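PDB 4HBR: putative periplasmic protein from Bacteroides eggerthii, which is of unknown function but probably acts in the periplasm as a PF11396-family protein with a beta-lactamase-like fold. Local coordinates for residues A20-S25 and A33-N38; N38-R43 and K55-E60; G81-V86 and V98-G103; K110-F115 and R123-T128. One frame throughout, in Å; residues are numbered along the deposited sequence.

Contact 1: residues A20-S25 and A33-N38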
loop_
_atom_site.group_PDB
_atom_site.type_symbol
_atom_site.label_atom_id
_atom_site.label_comp_id
_atom_site.label_asym_id
_atom_site.label_seq_id
_atom_site.Cartn_x
_atom_site.Cartn_y
_atom_site.Cartn_z
ATOM N N ALA A 20 5.421 -3.033 17.325
ATOM C CA ALA A 20 6.795 -3.066 17.833
ATOM C C ALA A 20 7.783 -3.015 16.683
ATOM O O ALA A 20 7.442 -3.416 15.562
ATOM C CB ALA A 20 7.019 -4.325 18.659
ATOM N N GLY A 21 8.995 -2.532 16.976
ATOM C CA GLY A 21 10.080 -2.381 16.011
ATOM C C GLY A 21 9.687 -1.462 14.878
ATOM O O GLY A 21 9.864 -1.800 13.701
ATOM N N ILE A 22 9.089 -0.316 15.238
ATOM C CA ILE A 22 8.603 0.674 14.294
ATOM C C ILE A 22 9.795 1.456 13.721
ATOM O O ILE A 22 10.658 1.929 14.465
ATOM C CB ILE A 22 7.539 1.605 14.965
ATOM C CG1 ILE A 22 6.379 0.790 15.549
ATOM C CG2 ILE A 22 7.017 2.678 13.977
ATOM C CD1 ILE A 22 5.696 1.425 16.709
ATOM N N ALA A 23 9.832 1.562 12.390
ATOM C CA ALA A 23 10.816 2.337 11.648
ATOM C C ALA A 23 10.117 3.554 11.053
ATOM O O ALA A 23 9.135 3.398 10.315
ATOM C CB ALA A 23 11.462 1.491 10.561
ATOM N N TRP A 24 10.570 4.755 11.441
ATOM C CA TRP A 24 10.005 6.012 10.986
ATOM C C TRP A 24 10.840 6.622 9.883
ATOM O O TRP A 24 12.074 6.594 9.940
ATOM C CB TRP A 24 9.867 7.008 12.134
ATOM C CG TRP A 24 8.858 6.625 13.172
ATOM C CD1 TRP A 24 9.104 6.012 14.364
ATOM C CD2 TRP A 24 7.448 6.886 13.138
ATOM N NE1 TRP A 24 7.936 5.868 15.074
ATOM C CE2 TRP A 24 6.903 6.402 14.351
ATOM C CE3 TRP A 24 6.588 7.499 12.203
ATOM C CZ2 TRP A 24 5.533 6.491 14.648
ATOM C CZ3 TRP A 24 5.236 7.609 12.510
ATOM C CH2 TRP A 24 4.720 7.098 13.715
ATOM N N SER A 25 10.147 7.173 8.875
ATOM C CA SER A 25 10.741 7.845 7.721
ATOM C C SER A 25 9.829 8.973 7.251
ATOM O O SER A 25 8.704 9.096 7.729
ATOM C CB SER A 25 11.001 6.855 6.587
ATOM O OG SER A 25 9.799 6.356 6.021
ATOM N N ALA A 33 5.185 5.410 9.455
ATOM C CA ALA A 33 5.488 4.344 10.389
ATOM C C ALA A 33 5.462 3.042 9.629
ATOM O O ALA A 33 4.501 2.774 8.923
ATOM C CB ALA A 33 4.484 4.326 11.522
ATOM N N ASP A 34 6.522 2.253 9.742
ATOM C CA ASP A 34 6.689 0.958 9.083
ATOM C C ASP A 34 6.900 -0.113 10.167
ATOM O O ASP A 34 7.811 0.019 10.984
ATOM C CB ASP A 34 7.878 1.051 8.101
ATOM C CG ASP A 34 8.196 -0.227 7.357
ATOM O OD1 ASP A 34 8.969 -1.057 7.899
ATOM O OD2 ASP A 34 7.737 -0.369 6.209
ATOM N N PHE A 35 6.021 -1.141 10.212
ATOM C CA PHE A 35 6.044 -2.244 11.208
ATOM C C PHE A 35 5.260 -3.453 10.687
ATOM O O PHE A 35 4.574 -3.350 9.671
ATOM C CB PHE A 35 5.456 -1.782 12.569
ATOM C CG PHE A 35 4.079 -1.161 12.472
ATOM C CD1 PHE A 35 3.920 0.169 12.068
ATOM C CD2 PHE A 35 2.938 -1.915 12.728
ATOM C CE1 PHE A 35 2.647 0.723 11.908
ATOM C CE2 PHE A 35 1.660 -1.355 12.566
ATOM C CZ PHE A 35 1.529 -0.033 12.177
ATOM N N VAL A 36 5.328 -4.580 11.407
ATOM C CA VAL A 36 4.614 -5.819 11.082
ATOM C C VAL A 36 3.393 -5.928 12.018
ATOM O O VAL A 36 3.515 -5.778 13.239
ATOM C CB VAL A 36 5.549 -7.063 11.171
ATOM C CG1 VAL A 36 4.787 -8.361 10.896
ATOM C CG2 VAL A 36 6.734 -6.923 10.216
HETATM N N MSE A 37 2.222 -6.129 11.424
HETATM C CA MSE A 37 0.939 -6.250 12.119
HETATM C C MSE A 37 0.219 -7.489 11.604
HETATM O O MSE A 37 -0.072 -7.565 10.415
HETATM C CB MSE A 37 0.094 -4.959 11.900
HETATM C CG MSE A 37 -1.116 -4.825 12.829
HETATM SE SE MSE A 37 -0.766 -5.210 14.711
HETATM C CE MSE A 37 0.456 -3.743 15.116
ATOM N N ASN A 38 -0.014 -8.475 12.467
ATOM C CA ASN A 38 -0.723 -9.733 12.123
ATOM C C ASN A 38 -0.013 -10.502 10.974
ATOM O O ASN A 38 -0.684 -11.086 10.115
ATOM C CB ASN A 38 -2.211 -9.435 11.723
ATOM C CG ASN A 38 -3.026 -8.692 12.763
ATOM O OD1 ASN A 38 -3.147 -9.116 13.916
ATOM N ND2 ASN A 38 -3.617 -7.575 12.367
HETATM O O HOH W 1 4.718 -5.033 15.483
HETATM O O HOH W 2 7.456 -4.567 13.213
HETATM O O HOH W 3 9.719 -2.462 11.028
#

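Contact 2: residues N38-R43 and K55-E60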
loop_
_atom_site.group_PDB
_atom_site.type_symbol
_atom_site.label_atom_id
_atom_site.label_comp_id
_atom_site.label_asym_id
_atom_site.label_seq_id
_atom_site.Cartn_x
_atom_site.Cartn_y
_atom_site.Cartn_z
ATOM N N ASN A 38 -0.014 -8.475 12.467
ATOM C CA ASN A 38 -0.723 -9.733 12.123
ATOM C C ASN A 38 -0.013 -10.502 10.974
ATOM O O ASN A 38 -0.684 -11.086 10.115
ATOM C CB ASN A 38 -2.211 -9.435 11.723
ATOM C CG ASN A 38 -3.026 -8.692 12.763
ATOM O OD1 ASN A 38 -3.147 -9.116 13.916
ATOM N ND2 ASN A 38 -3.617 -7.575 12.367
ATOM N N GLY A 39 1.320 -10.450 10.946
ATOM C CA GLY A 39 2.132 -11.080 9.904
ATOM C C GLY A 39 2.255 -10.291 8.608
ATOM O O GLY A 39 2.925 -10.741 7.668
ATOM N N PHE A 40 1.624 -9.103 8.538
ATOM C CA PHE A 40 1.688 -8.278 7.332
ATOM C C PHE A 40 2.475 -7.018 7.534
ATOM O O PHE A 40 2.293 -6.358 8.555
ATOM C CB PHE A 40 0.275 -7.890 6.860
ATOM C CG PHE A 40 -0.638 -9.023 6.444
ATOM C CD1 PHE A 40 -0.326 -9.826 5.350
ATOM C CD2 PHE A 40 -1.839 -9.250 7.108
ATOM C CE1 PHE A 40 -1.181 -10.857 4.948
ATOM C CE2 PHE A 40 -2.702 -10.273 6.691
ATOM C CZ PHE A 40 -2.366 -11.070 5.614
ATOM N N ASP A 41 3.313 -6.658 6.545
ATOM C CA ASP A 41 4.036 -5.380 6.534
ATOM C C ASP A 41 3.008 -4.276 6.433
ATOM O O ASP A 41 2.131 -4.334 5.573
ATOM C CB ASP A 41 5.065 -5.290 5.389
ATOM C CG ASP A 41 6.235 -6.237 5.548
ATOM O OD1 ASP A 41 6.648 -6.487 6.703
ATOM O OD2 ASP A 41 6.746 -6.723 4.519
ATOM N N THR A 42 3.049 -3.340 7.378
ATOM C CA THR A 42 2.098 -2.245 7.503
ATOM C C THR A 42 2.819 -0.913 7.523
ATOM O O THR A 42 3.854 -0.778 8.163
ATOM C CB THR A 42 1.257 -2.447 8.796
ATOM O OG1 THR A 42 0.693 -3.758 8.785
ATOM C CG2 THR A 42 0.150 -1.400 8.969
ATOM N N ARG A 43 2.261 0.073 6.831
ATOM C CA ARG A 43 2.769 1.439 6.782
ATOM C C ARG A 43 1.613 2.382 7.062
ATOM O O ARG A 43 0.500 2.128 6.603
ATOM C CB ARG A 43 3.436 1.750 5.440
ATOM C CG ARG A 43 4.710 0.953 5.196
ATOM C CD ARG A 43 5.222 1.107 3.764
ATOM N NE ARG A 43 4.248 0.647 2.758
ATOM C CZ ARG A 43 3.985 -0.625 2.448
ATOM N NH1 ARG A 43 4.589 -1.616 3.091
ATOM N NH2 ARG A 43 3.099 -0.911 1.504
ATOM N N LYS A 55 -3.165 4.254 5.317
ATOM C CA LYS A 55 -2.698 2.971 5.839
ATOM C C LYS A 55 -2.452 2.055 4.655
ATOM O O LYS A 55 -3.234 2.085 3.696
ATOM C CB LYS A 55 -3.749 2.318 6.749
ATOM C CG LYS A 55 -3.952 2.896 8.110
ATOM C CD LYS A 55 -5.135 2.180 8.763
ATOM C CE LYS A 55 -5.543 2.811 10.077
ATOM N NZ LYS A 55 -6.787 2.192 10.632
ATOM N N GLN A 56 -1.412 1.212 4.733
ATOM C CA GLN A 56 -1.130 0.200 3.715
ATOM C C GLN A 56 -0.791 -1.112 4.389
ATOM O O GLN A 56 -0.017 -1.128 5.353
ATOM C CB GLN A 56 -0.014 0.636 2.761
ATOM C CG GLN A 56 -0.459 1.718 1.784
ATOM C CD GLN A 56 0.588 2.094 0.788
ATOM O OE1 GLN A 56 1.658 1.478 0.685
ATOM N NE2 GLN A 56 0.313 3.155 0.062
ATOM N N THR A 57 -1.420 -2.212 3.917
ATOM C CA THR A 57 -1.226 -3.590 4.404
ATOM C C THR A 57 -0.746 -4.421 3.223
ATOM O O THR A 57 -1.491 -4.562 2.247
ATOM C CB THR A 57 -2.541 -4.132 5.019
ATOM O OG1 THR A 57 -2.903 -3.314 6.125
ATOM C CG2 THR A 57 -2.453 -5.579 5.474
ATOM N N ASP A 58 0.500 -4.953 3.289
ATOM C CA ASP A 58 1.012 -5.787 2.209
ATOM C C ASP A 58 0.518 -7.194 2.399
ATOM O O ASP A 58 1.099 -7.971 3.141
ATOM C CB ASP A 58 2.544 -5.747 2.088
ATOM C CG ASP A 58 3.113 -4.448 1.554
ATOM O OD1 ASP A 58 2.335 -3.644 0.981
ATOM O OD2 ASP A 58 4.337 -4.246 1.682
ATOM N N TRP A 59 -0.589 -7.500 1.744
ATOM C CA TRP A 59 -1.229 -8.808 1.715
ATOM C C TRP A 59 -0.342 -9.790 0.955
ATOM O O TRP A 59 -0.371 -10.979 1.253
ATOM C CB TRP A 59 -2.583 -8.666 1.008
ATOM C CG TRP A 59 -3.718 -8.164 1.851
ATOM C CD1 TRP A 59 -3.853 -8.287 3.207
ATOM C CD2 TRP A 59 -4.990 -7.687 1.362
ATOM N NE1 TRP A 59 -5.100 -7.847 3.601
ATOM C CE2 TRP A 59 -5.822 -7.480 2.491
ATOM C CE3 TRP A 59 -5.487 -7.368 0.078
ATOM C CZ2 TRP A 59 -7.124 -6.991 2.381
ATOM C CZ3 TRP A 59 -6.777 -6.870 -0.034
ATOM C CH2 TRP A 59 -7.593 -6.713 1.103
ATOM N N GLU A 60 0.424 -9.280 -0.056
ATOM C CA GLU A 60 1.408 -9.961 -0.910
ATOM C C GLU A 60 0.806 -10.927 -1.945
ATOM O O GLU A 60 1.323 -10.994 -3.064
ATOM C CB GLU A 60 2.454 -10.720 -0.060
ATOM C CG GLU A 60 3.373 -9.783 0.711
ATOM C CD GLU A 60 4.427 -10.407 1.605
ATOM O OE1 GLU A 60 4.484 -11.655 1.715
ATOM O OE2 GLU A 60 5.198 -9.628 2.212
HETATM O O HOH W 4 3.444 -8.405 4.372
HETATM O O HOH W 5 6.089 -6.253 1.753
HETATM O O HOH W 6 -1.963 -3.989 8.444
HETATM O O HOH W 7 4.653 2.242 0.424
#

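Contact 3: residues G81-V86 and V98-G103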
loop_
_atom_site.group_PDB
_atom_site.type_symbol
_atom_site.label_atom_id
_atom_site.label_comp_id
_atom_site.label_asym_id
_atom_site.label_seq_id
_atom_site.Cartn_x
_atom_site.Cartn_y
_atom_site.Cartn_z
ATOM N N GLY A 81 1.026 -12.975 -15.609
ATOM C CA GLY A 81 2.215 -12.385 -15.008
ATOM C C GLY A 81 2.564 -12.905 -13.624
ATOM O O GLY A 81 1.788 -13.650 -13.009
ATOM N N VAL A 82 3.737 -12.481 -13.117
ATOM C CA VAL A 82 4.238 -12.851 -11.786
ATOM C C VAL A 82 3.820 -11.778 -10.778
ATOM O O VAL A 82 4.306 -10.657 -10.867
ATOM C CB VAL A 82 5.780 -13.076 -11.765
ATOM C CG1 VAL A 82 6.242 -13.563 -10.389
ATOM C CG2 VAL A 82 6.218 -14.045 -12.855
ATOM N N VAL A 83 2.944 -12.121 -9.818
ATOM C CA VAL A 83 2.490 -11.172 -8.799
ATOM C C VAL A 83 3.641 -10.908 -7.826
ATOM O O VAL A 83 4.164 -11.839 -7.228
ATOM C CB VAL A 83 1.194 -11.629 -8.086
ATOM C CG1 VAL A 83 0.782 -10.631 -7.004
ATOM C CG2 VAL A 83 0.059 -11.818 -9.092
ATOM N N GLN A 84 4.054 -9.643 -7.710
ATOM C CA GLN A 84 5.176 -9.215 -6.861
ATOM C C GLN A 84 4.703 -8.682 -5.516
ATOM O O GLN A 84 5.430 -8.782 -4.539
ATOM C CB GLN A 84 6.009 -8.128 -7.556
ATOM C CG GLN A 84 6.337 -8.401 -9.032
ATOM C CD GLN A 84 7.598 -9.201 -9.222
ATOM O OE1 GLN A 84 8.694 -8.796 -8.816
ATOM N NE2 GLN A 84 7.482 -10.321 -9.906
ATOM N N ASN A 85 3.530 -8.060 -5.475
ATOM C CA ASN A 85 2.969 -7.485 -4.258
ATOM C C ASN A 85 1.482 -7.203 -4.425
ATOM O O ASN A 85 0.996 -7.004 -5.536
ATOM C CB ASN A 85 3.700 -6.177 -3.877
ATOM C CG ASN A 85 3.637 -5.834 -2.396
ATOM O OD1 ASN A 85 3.135 -6.605 -1.563
ATOM N ND2 ASN A 85 4.143 -4.660 -2.041
ATOM N N VAL A 86 0.765 -7.214 -3.303
ATOM C CA VAL A 86 -0.664 -6.935 -3.194
ATOM C C VAL A 86 -0.823 -6.093 -1.947
ATOM O O VAL A 86 -0.465 -6.538 -0.858
ATOM C CB VAL A 86 -1.564 -8.203 -3.175
ATOM C CG1 VAL A 86 -3.027 -7.805 -2.991
ATOM C CG2 VAL A 86 -1.396 -9.044 -4.430
ATOM N N VAL A 98 -7.198 -1.659 -3.818
ATOM C CA VAL A 98 -6.312 -2.814 -3.918
ATOM C C VAL A 98 -5.227 -2.446 -4.963
ATOM O O VAL A 98 -5.578 -2.204 -6.110
ATOM C CB VAL A 98 -7.008 -4.164 -4.267
ATOM C CG1 VAL A 98 -5.996 -5.312 -4.193
ATOM C CG2 VAL A 98 -8.222 -4.442 -3.371
ATOM N N ALA A 99 -3.944 -2.384 -4.568
ATOM C CA ALA A 99 -2.829 -2.120 -5.496
ATOM C C ALA A 99 -2.094 -3.446 -5.755
ATOM O O ALA A 99 -1.657 -4.100 -4.797
ATOM C CB ALA A 99 -1.875 -1.076 -4.919
ATOM N N ILE A 100 -2.031 -3.872 -7.025
ATOM C CA ILE A 100 -1.363 -5.114 -7.422
ATOM C C ILE A 100 -0.161 -4.763 -8.289
ATOM O O ILE A 100 -0.301 -4.011 -9.259
ATOM C CB ILE A 100 -2.338 -6.115 -8.138
ATOM C CG1 ILE A 100 -3.524 -6.509 -7.201
ATOM C CG2 ILE A 100 -1.582 -7.391 -8.623
ATOM C CD1 ILE A 100 -4.651 -7.228 -7.857
ATOM N N GLN A 101 1.025 -5.289 -7.928
ATOM C CA GLN A 101 2.262 -5.119 -8.687
ATOM C C GLN A 101 2.549 -6.444 -9.351
ATOM O O GLN A 101 2.632 -7.478 -8.680
ATOM C CB GLN A 101 3.420 -4.643 -7.810
ATOM C CG GLN A 101 3.188 -3.270 -7.157
ATOM C CD GLN A 101 4.336 -2.839 -6.285
ATOM O OE1 GLN A 101 5.165 -3.628 -5.855
ATOM N NE2 GLN A 101 4.411 -1.567 -6.005
ATOM N N VAL A 102 2.627 -6.442 -10.684
ATOM C CA VAL A 102 2.778 -7.690 -11.431
ATOM C C VAL A 102 3.865 -7.497 -12.484
ATOM O O VAL A 102 3.936 -6.457 -13.129
ATOM C CB VAL A 102 1.387 -8.154 -12.014
ATOM C CG1 VAL A 102 0.692 -7.050 -12.830
ATOM C CG2 VAL A 102 1.474 -9.450 -12.808
ATOM N N GLY A 103 4.757 -8.469 -12.577
ATOM C CA GLY A 103 5.826 -8.430 -13.557
ATOM C C GLY A 103 5.510 -9.286 -14.755
ATOM O O GLY A 103 4.862 -10.324 -14.623
#

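Contact 4: residues K110-F115 and R123-T128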
loop_
_atom_site.group_PDB
_atom_site.type_symbol
_atom_site.label_atom_id
_atom_site.label_comp_id
_atom_site.label_asym_id
_atom_site.label_seq_id
_atom_site.Cartn_x
_atom_site.Cartn_y
_atom_site.Cartn_z
ATOM N N LYS A 110 7.339 -4.217 -15.633
ATOM C CA LYS A 110 6.645 -4.333 -14.358
ATOM C C LYS A 110 5.483 -3.342 -14.355
ATOM O O LYS A 110 5.630 -2.201 -14.807
ATOM C CB LYS A 110 7.595 -4.124 -13.161
ATOM C CG LYS A 110 6.991 -4.601 -11.844
ATOM C CD LYS A 110 7.997 -4.792 -10.713
ATOM C CE LYS A 110 7.260 -4.904 -9.385
ATOM N NZ LYS A 110 8.098 -5.470 -8.296
ATOM N N TYR A 111 4.315 -3.793 -13.871
ATOM C CA TYR A 111 3.108 -2.970 -13.859
ATOM C C TYR A 111 2.499 -2.880 -12.480
ATOM O O TYR A 111 2.674 -3.773 -11.659
ATOM C CB TYR A 111 2.066 -3.524 -14.848
ATOM C CG TYR A 111 2.554 -3.539 -16.283
ATOM C CD1 TYR A 111 3.235 -4.641 -16.796
ATOM C CD2 TYR A 111 2.320 -2.457 -17.135
ATOM C CE1 TYR A 111 3.681 -4.667 -18.115
ATOM C CE2 TYR A 111 2.766 -2.468 -18.460
ATOM C CZ TYR A 111 3.463 -3.572 -18.942
ATOM O OH TYR A 111 3.913 -3.611 -20.242
ATOM N N GLN A 112 1.762 -1.797 -12.241
ATOM C CA GLN A 112 1.011 -1.547 -11.021
ATOM C C GLN A 112 -0.423 -1.196 -11.414
ATOM O O GLN A 112 -0.645 -0.269 -12.213
ATOM C CB GLN A 112 1.651 -0.431 -10.190
ATOM C CG GLN A 112 0.927 -0.160 -8.877
ATOM C CD GLN A 112 1.731 0.754 -8.017
ATOM O OE1 GLN A 112 2.709 0.324 -7.392
ATOM N NE2 GLN A 112 1.353 2.031 -7.981
ATOM N N ILE A 113 -1.380 -1.987 -10.924
ATOM C CA ILE A 113 -2.790 -1.766 -11.225
ATOM C C ILE A 113 -3.488 -1.456 -9.925
ATOM O O ILE A 113 -3.346 -2.211 -8.942
ATOM C CB ILE A 113 -3.463 -2.949 -11.993
ATOM C CG1 ILE A 113 -2.593 -3.465 -13.164
ATOM C CG2 ILE A 113 -4.836 -2.551 -12.520
ATOM C CD1 ILE A 113 -2.059 -4.774 -12.897
ATOM N N LEU A 114 -4.234 -0.331 -9.915
ATOM C CA LEU A 114 -5.055 0.096 -8.763
ATOM C C LEU A 114 -6.505 -0.235 -9.040
ATOM O O LEU A 114 -7.047 0.149 -10.073
ATOM C CB LEU A 114 -4.891 1.597 -8.467
ATOM C CG LEU A 114 -3.474 2.158 -8.350
ATOM C CD1 LEU A 114 -3.543 3.643 -7.982
ATOM C CD2 LEU A 114 -2.644 1.398 -7.281
ATOM N N PHE A 115 -7.127 -0.956 -8.122
ATOM C CA PHE A 115 -8.511 -1.395 -8.247
ATOM C C PHE A 115 -9.390 -0.891 -7.132
ATOM O O PHE A 115 -8.958 -0.835 -5.973
ATOM C CB PHE A 115 -8.566 -2.942 -8.201
ATOM C CG PHE A 115 -8.016 -3.720 -9.381
ATOM C CD1 PHE A 115 -8.804 -3.968 -10.504
ATOM C CD2 PHE A 115 -6.739 -4.272 -9.338
ATOM C CE1 PHE A 115 -8.326 -4.753 -11.559
ATOM C CE2 PHE A 115 -6.258 -5.062 -10.401
ATOM C CZ PHE A 115 -7.058 -5.299 -11.501
ATOM N N ARG A 123 -6.270 2.907 -12.300
ATOM C CA ARG A 123 -4.972 3.214 -12.920
ATOM C C ARG A 123 -4.205 1.953 -13.247
ATOM O O ARG A 123 -4.122 1.056 -12.417
ATOM C CB ARG A 123 -4.107 4.054 -11.920
ATOM C CG ARG A 123 -2.666 4.392 -12.337
ATOM C CD ARG A 123 -2.599 5.278 -13.582
ATOM N NE ARG A 123 -3.540 6.398 -13.472
ATOM C CZ ARG A 123 -4.015 7.104 -14.494
ATOM N NH1 ARG A 123 -3.628 6.838 -15.729
ATOM N NH2 ARG A 123 -4.880 8.086 -14.281
ATOM N N GLN A 124 -3.595 1.932 -14.421
ATOM C CA GLN A 124 -2.666 0.933 -14.930
ATOM C C GLN A 124 -1.388 1.697 -15.200
ATOM O O GLN A 124 -1.382 2.563 -16.073
ATOM C CB GLN A 124 -3.246 0.331 -16.205
ATOM C CG GLN A 124 -2.740 -1.024 -16.578
ATOM C CD GLN A 124 -3.807 -1.704 -17.409
ATOM O OE1 GLN A 124 -4.952 -1.954 -16.958
ATOM N NE2 GLN A 124 -3.443 -2.048 -18.626
ATOM N N GLN A 125 -0.359 1.497 -14.361
ATOM C CA GLN A 125 0.927 2.212 -14.411
ATOM C C GLN A 125 2.038 1.250 -14.826
ATOM O O GLN A 125 2.091 0.128 -14.346
ATOM C CB GLN A 125 1.220 2.767 -12.994
ATOM C CG GLN A 125 1.925 4.110 -12.787
ATOM C CD GLN A 125 1.863 4.525 -11.303
ATOM O OE1 GLN A 125 0.789 4.582 -10.652
ATOM N NE2 GLN A 125 3.017 4.885 -10.759
ATOM N N ASN A 126 2.939 1.697 -15.673
ATOM C CA ASN A 126 4.138 0.953 -16.022
ATOM C C ASN A 126 5.183 1.435 -15.023
ATOM O O ASN A 126 5.561 2.611 -15.047
ATOM C CB ASN A 126 4.539 1.174 -17.477
ATOM C CG ASN A 126 5.700 0.336 -17.957
ATOM O OD1 ASN A 126 6.678 0.123 -17.253
ATOM N ND2 ASN A 126 5.644 -0.121 -19.191
ATOM N N ILE A 127 5.558 0.559 -14.079
ATOM C CA ILE A 127 6.487 0.891 -12.999
ATOM C C ILE A 127 7.875 0.276 -13.234
ATOM O O ILE A 127 8.667 0.213 -12.292
ATOM C CB ILE A 127 5.908 0.520 -11.606
ATOM C CG1 ILE A 127 5.635 -1.005 -11.471
ATOM C CG2 ILE A 127 4.660 1.368 -11.311
ATOM C CD1 ILE A 127 5.564 -1.506 -10.033
ATOM N N THR A 128 8.191 -0.108 -14.493
ATOM C CA THR A 128 9.516 -0.625 -14.845
ATOM C C THR A 128 10.519 0.482 -14.550
ATOM O O THR A 128 10.333 1.603 -15.050
ATOM C CB THR A 128 9.585 -1.072 -16.339
ATOM O OG1 THR A 128 8.427 -1.822 -16.689
ATOM C CG2 THR A 128 10.842 -1.874 -16.657
HETATM O O HOH W 8 -0.537 2.475 -10.186
#

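Contact 1: residues A20-S25 and A33-N38
Ala33 presses its methyl against the six-membered ring of Trp24: CB stands 3.6 Å from the ring centroid, 19° off the normal, a CH-pi contact over the face. CG2 of Ile22 lies above the same face, toward the rim, and meets Ala33 CB at 3.9 Å, so indole, methyl and isoleucine branch form one apolar cluster. The other branch of Ile22 serves Phe35. With CG1 set anti to the carbonyl carbon (chi1 -56°), that branch lies alongside the phenylalanine and touches Phe35 CB at 4.0 Å.

Beneath these side chains the two backbones pair antiparallel at Ala23 and Asp34. Ala23 N gives a nearly straight bond to Asp34 O (2.9 Å, 175°), and Asp34 N returns a more bent one to Ala23 O. Asp34 O also accepts from a water that bridges to Gly21 O, and Ile22 CA adds a CA-H...O contact to it. Further along, direct pairing gives way to water. One water accepts from Ala20 N (2.8 Å) and donates to Val36 O; a second accepts from Val36 N and donates to Ala20 O (2.6 Å).

In the next shell Leu12 of helix 6-15 touches Ile22, Trp24 and Ala33, Val8 adds to the tryptophan, and the Phe35 ring meets Tyr16. The hairpin thus has an apolar side applied to a helix, while the beginning of residues 20-25 is joined to its partner through solvent, which implies a strand edge satisfied by water where the chains diverge.

Contact 2: residues N38-R43 and K55-E60
Arg43 NH2 reaches two acceptors across the pair of strands, Asp58 OD1 at 2.9 Å and Gln56 OE1 at 2.9 Å, both close to the guanidinium plane. The bond to OD1 is the straighter, 173°, and meets the carboxylate on its syn side but well out of the carboxylate plane, while OE1 is met on a lone pair. NH1 completes an end-on, two-nitrogen salt bridge by bonding Asp58 OD2 (3.0 Å) from above the carboxylate plane. A bend in the arginine chain at chi3 (-60°) brings the edge of the guanidinium to both partners. Arg43 and Gln56 also exchange two backbone bonds. Gln56 donates through NE2 to Leu134 O, and Asp58 OD1 has a further bond from Thr87 OG1, so the guanidinium is gripped by groups that are themselves held. Asp41 sends its carboxylate toward the same corner; a water donates to Asp41 OD2 and to Asp58 OD2 (2.7 Å), probably easing the closeness of two negative groups.

The other face carries Thr42 and Thr57, whose hydroxyls share a water, 2.7 Å from Thr42 OG1 and 2.6 Å from Thr57 OG1. Nearby, Phe40 CB packs on Thr57 CG2, and the edge of Trp59 points at the Phe40 face in a T-shaped stack, with planes 67° apart and the phenyl and five-membered ring centroids separated by 5.2 Å.

Within the antiparallel sheet this hairpin lies between strand 30-37, where Phe35 pairs with Thr42, and strand 82-90, where Trp88 bonds Thr57 through the backbone and stacks on Trp59.

Contact 3: residues G81-V86 and V98-G103
Strands 82-86 and 98-103 run antiparallel at 145°, paired on both sides of a one-residue register shift, where Gln84 and Asn85 both face Gln101. The backbone O of Gln101 accepts from Gln84 N at 2.8 Å and, weakly, from Asn85 N at 3.4 Å; Gln101 N in turn bonds Asn85 O. Before the shift Val82 and Gly103 exchange two backbone bonds, Gly103 N reaching Val82 O at 2.8 Å.

Side chains of Asn85 and Gln101 lie alongside each other on one face, with Gln101 OE1 3.5 Å from Asn85 CB and the two amides turned 71° apart. The amide of Gln101 finds its partner on the next strand: NE2 donates to Gln112 OE1 on strand 109-115. Gln84 folds back at chi2 (-88°), which lets its NE2 bond weakly to Val82 O.

The opposite face is aliphatic. Val86 CG1 meets Val98 CG1 at 4.1 Å, its CG2 approaches Ile100 CG1 at 4.3 Å, and Val102 CG2 packs on Gly81 C at 3.7 Å. Phe73 of helix 67-75 covers Val83, Ile100 and Val102, while Val69 reaches Val98, so this face meets the helix.

Two residues opposite one, with both amides directed at a single carbonyl, make a classic beta bulge within a hairpin of the long antiparallel sheet.

Contact 4: residues K110-F115 and R123-T128
Gln112, Ile127 and Lys110 bury the most surface here, and Ile127 sits where the other two meet it. Its CG2 touches Gln112 CB at 3.7 Å, while CD1 lies against the extended lysine chain, 3.9 Å from both Lys110 CG and Lys110 CE. A chi1 of 62° puts Ile127 CG1 between its own backbone N and carbonyl carbon, and the branch comes 3.5 Å from Lys110 O. That oxygen also accepts from Ile127 N (2.9 Å).

Gln112 pairs with Gln125 by two backbone bonds, and their side chains run alongside each other. A water links the amide ends, accepting from Gln112 NE2 (2.9 Å) and donating to Gln125 OE1. Gln112 OE1 is also hydrogen-bonded to Thr133 OG1, which helps fix the amide's rotation.

The strand ends at Asn126, and a turn follows. Lys110 N donates to Thr128 OG1 (2.8 Å), and that hydroxyl in turn donates a hydrogen bond to Asn126 OD1, which also accepts from Thr128 N. The bond from Thr128 N makes this an Asx turn, just past the end of the outermost strand, at the end of the antiparallel hairpin away from its connecting loop.

All four contacts lie in one antiparallel sheet whose eight strands follow each other in chain order, and each joins the two strands of a hairpin. They come in series along the chain. Contacts 1 and 2 share Asn38, have centres 10 Å apart and touch where Phe35 O probably bonds Thr42 N. Contact 2 meets contact 3 through Glu60 N and Val86 O, although helix 67-75 intervenes in sequence; their centres are 14 Å apart. Contacts 3 and 4 are 9 Å apart between centres, joined by strands 97-104 and 109-115. Contacts 1 and 4, at the sheet's outermost strands, are 26 Å apart by centres, so successive hairpin pairings extend from one edge strand of the sheet to the other.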